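Local coordinates for genome polyprotein (Chicken sicinivirus JSY, PDB 6QWT), which probably copies the viral RNA as an RNA-dependent RNA polymerase, the 3Dpol portion of a picornaviral polyprotein, at residues A231-N236 / G333-Y338. Numbering follows the deposited sequence.
Sequences ALDYSN and GDDVLY
Asp233 and Asp335 set their carboxylates side by side, both directed out from the strands to the same side, with Asp233 OD2 3.3 Å from Asp335 OD1 and the two planes 29° apart. Both oxygens are acceptors, so proximity here is not bonding. Asp233 reaches this place with CG anti to the backbone N (chi1 -167°), and the same OD2 lies 3.8 Å from Asp334 OD1, completing a cluster of three acids.

Next to the acids, the side chains of Tyr234 and Asp334 run antiparallel past one another, CB beside CB at 3.8 Å. The carbonyl Asp334 O meets the tyrosine ring at its edge and in its plane, 3.2 Å from Tyr234 CD1, while Val336 CG2 packs near CE1 farther along that edge. At its far end the ring is held by a hydrogen bond between its hydroxyl and that of Tyr353.

Further along the strands, away from the acids, two weak backbone bonds join the antiparallel pair, Leu232 N to Val336 O (3.3 Å) and Val336 N to Leu232 O. On the side of Leu232 and Val336, Leu232 CD2 touches the edge of the Tyr338 ring at CE2 (3.8 Å), and helix 298-316 covers Val336; on the other, Ala231 CB rests on Leu337 CD2 (3.7 Å).

This is the palm of a picornaviral polymerase, where motif A (strand 230-235) meets the GDD turn of motif C. Holding carboxylates this close without a bond between them is consistent with a site built for cations, as in related polymerases whose two metal ions support nucleotide transfer.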
# COMPACT_ATOMS: atom_id res chain seq x y z
N ALA A 231 -1.84 -16.20 6.52
CA ALA A 231 -2.17 -14.85 6.08
C ALA A 231 -2.90 -14.13 7.21
O ALA A 231 -3.73 -14.72 7.90
CB ALA A 231 -3.04 -14.86 4.83
N LEU A 232 -2.57 -12.85 7.40
CA LEU A 232 -3.31 -12.03 8.34
C LEU A 232 -3.30 -10.59 7.86
O LEU A 232 -2.50 -10.20 7.01
CB LEU A 232 -2.75 -12.13 9.77
CG LEU A 232 -1.29 -11.77 10.04
CD1 LEU A 232 -1.09 -10.27 10.15
CD2 LEU A 232 -0.82 -12.47 11.30
N ASP A 233 -4.22 -9.81 8.42
CA ASP A 233 -4.38 -8.41 8.07
C ASP A 233 -4.47 -7.59 9.34
O ASP A 233 -4.90 -8.08 10.39
CB ASP A 233 -5.62 -8.19 7.19
CG ASP A 233 -5.65 -6.82 6.54
OD1 ASP A 233 -6.59 -6.05 6.81
OD2 ASP A 233 -4.72 -6.52 5.76
N TYR A 234 -4.05 -6.34 9.25
CA TYR A 234 -4.18 -5.40 10.35
C TYR A 234 -5.41 -4.53 10.14
O TYR A 234 -5.73 -4.15 9.01
CB TYR A 234 -2.94 -4.51 10.46
CG TYR A 234 -1.65 -5.21 10.82
CD1 TYR A 234 -0.97 -5.98 9.88
CD2 TYR A 234 -1.11 -5.09 12.09
CE1 TYR A 234 0.22 -6.62 10.21
CE2 TYR A 234 0.07 -5.73 12.43
CZ TYR A 234 0.73 -6.48 11.49
OH TYR A 234 1.91 -7.11 11.82
N SER A 235 -6.09 -4.22 11.24
CA SER A 235 -7.11 -3.17 11.24
C SER A 235 -6.48 -1.90 11.77
O SER A 235 -5.86 -1.90 12.85
CB SER A 235 -8.31 -3.58 12.09
OG SER A 235 -7.92 -4.34 13.22
N ASN A 236 -6.61 -0.81 11.01
CA ASN A 236 -6.06 0.50 11.39
C ASN A 236 -4.54 0.44 11.56
O ASN A 236 -3.98 1.02 12.49
CB ASN A 236 -6.73 1.03 12.66
CG ASN A 236 -8.20 0.67 12.74
OD1 ASN A 236 -9.02 1.19 11.98
ND2 ASN A 236 -8.54 -0.23 13.65
N GLY A 333 2.22 -3.44 2.67
CA GLY A 333 1.41 -2.63 3.56
C GLY A 333 1.07 -3.41 4.82
O GLY A 333 1.96 -3.92 5.52
N ASP A 334 -0.21 -3.51 5.13
CA ASP A 334 -0.63 -4.32 6.26
C ASP A 334 -0.91 -5.77 5.86
O ASP A 334 -1.24 -6.58 6.72
CB ASP A 334 -1.87 -3.71 6.91
CG ASP A 334 -2.91 -3.30 5.89
OD1 ASP A 334 -2.67 -3.52 4.69
OD2 ASP A 334 -3.96 -2.75 6.29
N ASP A 335 -0.79 -6.10 4.57
CA ASP A 335 -1.02 -7.46 4.11
C ASP A 335 0.24 -8.30 4.32
O ASP A 335 1.35 -7.83 4.06
CB ASP A 335 -1.42 -7.47 2.64
CG ASP A 335 -2.76 -6.82 2.40
OD1 ASP A 335 -3.79 -7.45 2.73
OD2 ASP A 335 -2.79 -5.68 1.90
N VAL A 336 0.06 -9.53 4.79
CA VAL A 336 1.16 -10.35 5.29
C VAL A 336 0.93 -11.80 4.93
O VAL A 336 -0.16 -12.35 5.14
CB VAL A 336 1.33 -10.25 6.82
CG1 VAL A 336 2.29 -11.36 7.29
CG2 VAL A 336 1.80 -8.88 7.21
N LEU A 337 1.99 -12.41 4.41
CA LEU A 337 2.14 -13.85 4.48
C LEU A 337 3.35 -14.18 5.34
O LEU A 337 4.38 -13.50 5.26
CB LEU A 337 2.31 -14.48 3.08
CG LEU A 337 1.21 -14.29 2.04
CD1 LEU A 337 1.59 -15.02 0.75
CD2 LEU A 337 -0.11 -14.80 2.58
N TYR A 338 3.25 -15.24 6.15
CA TYR A 338 4.41 -15.68 6.91
C TYR A 338 4.35 -17.19 7.10
O TYR A 338 3.28 -17.80 7.01
CB TYR A 338 4.52 -14.95 8.26
CG TYR A 338 3.63 -15.47 9.36
CD1 TYR A 338 4.02 -16.53 10.16
CD2 TYR A 338 2.40 -14.87 9.63
CE1 TYR A 338 3.22 -17.00 11.18
CE2 TYR A 338 1.59 -15.33 10.65
CZ TYR A 338 2.00 -16.40 11.42
OH TYR A 338 1.20 -16.87 12.44
O HOH W 1 -4.98 -1.92 8.41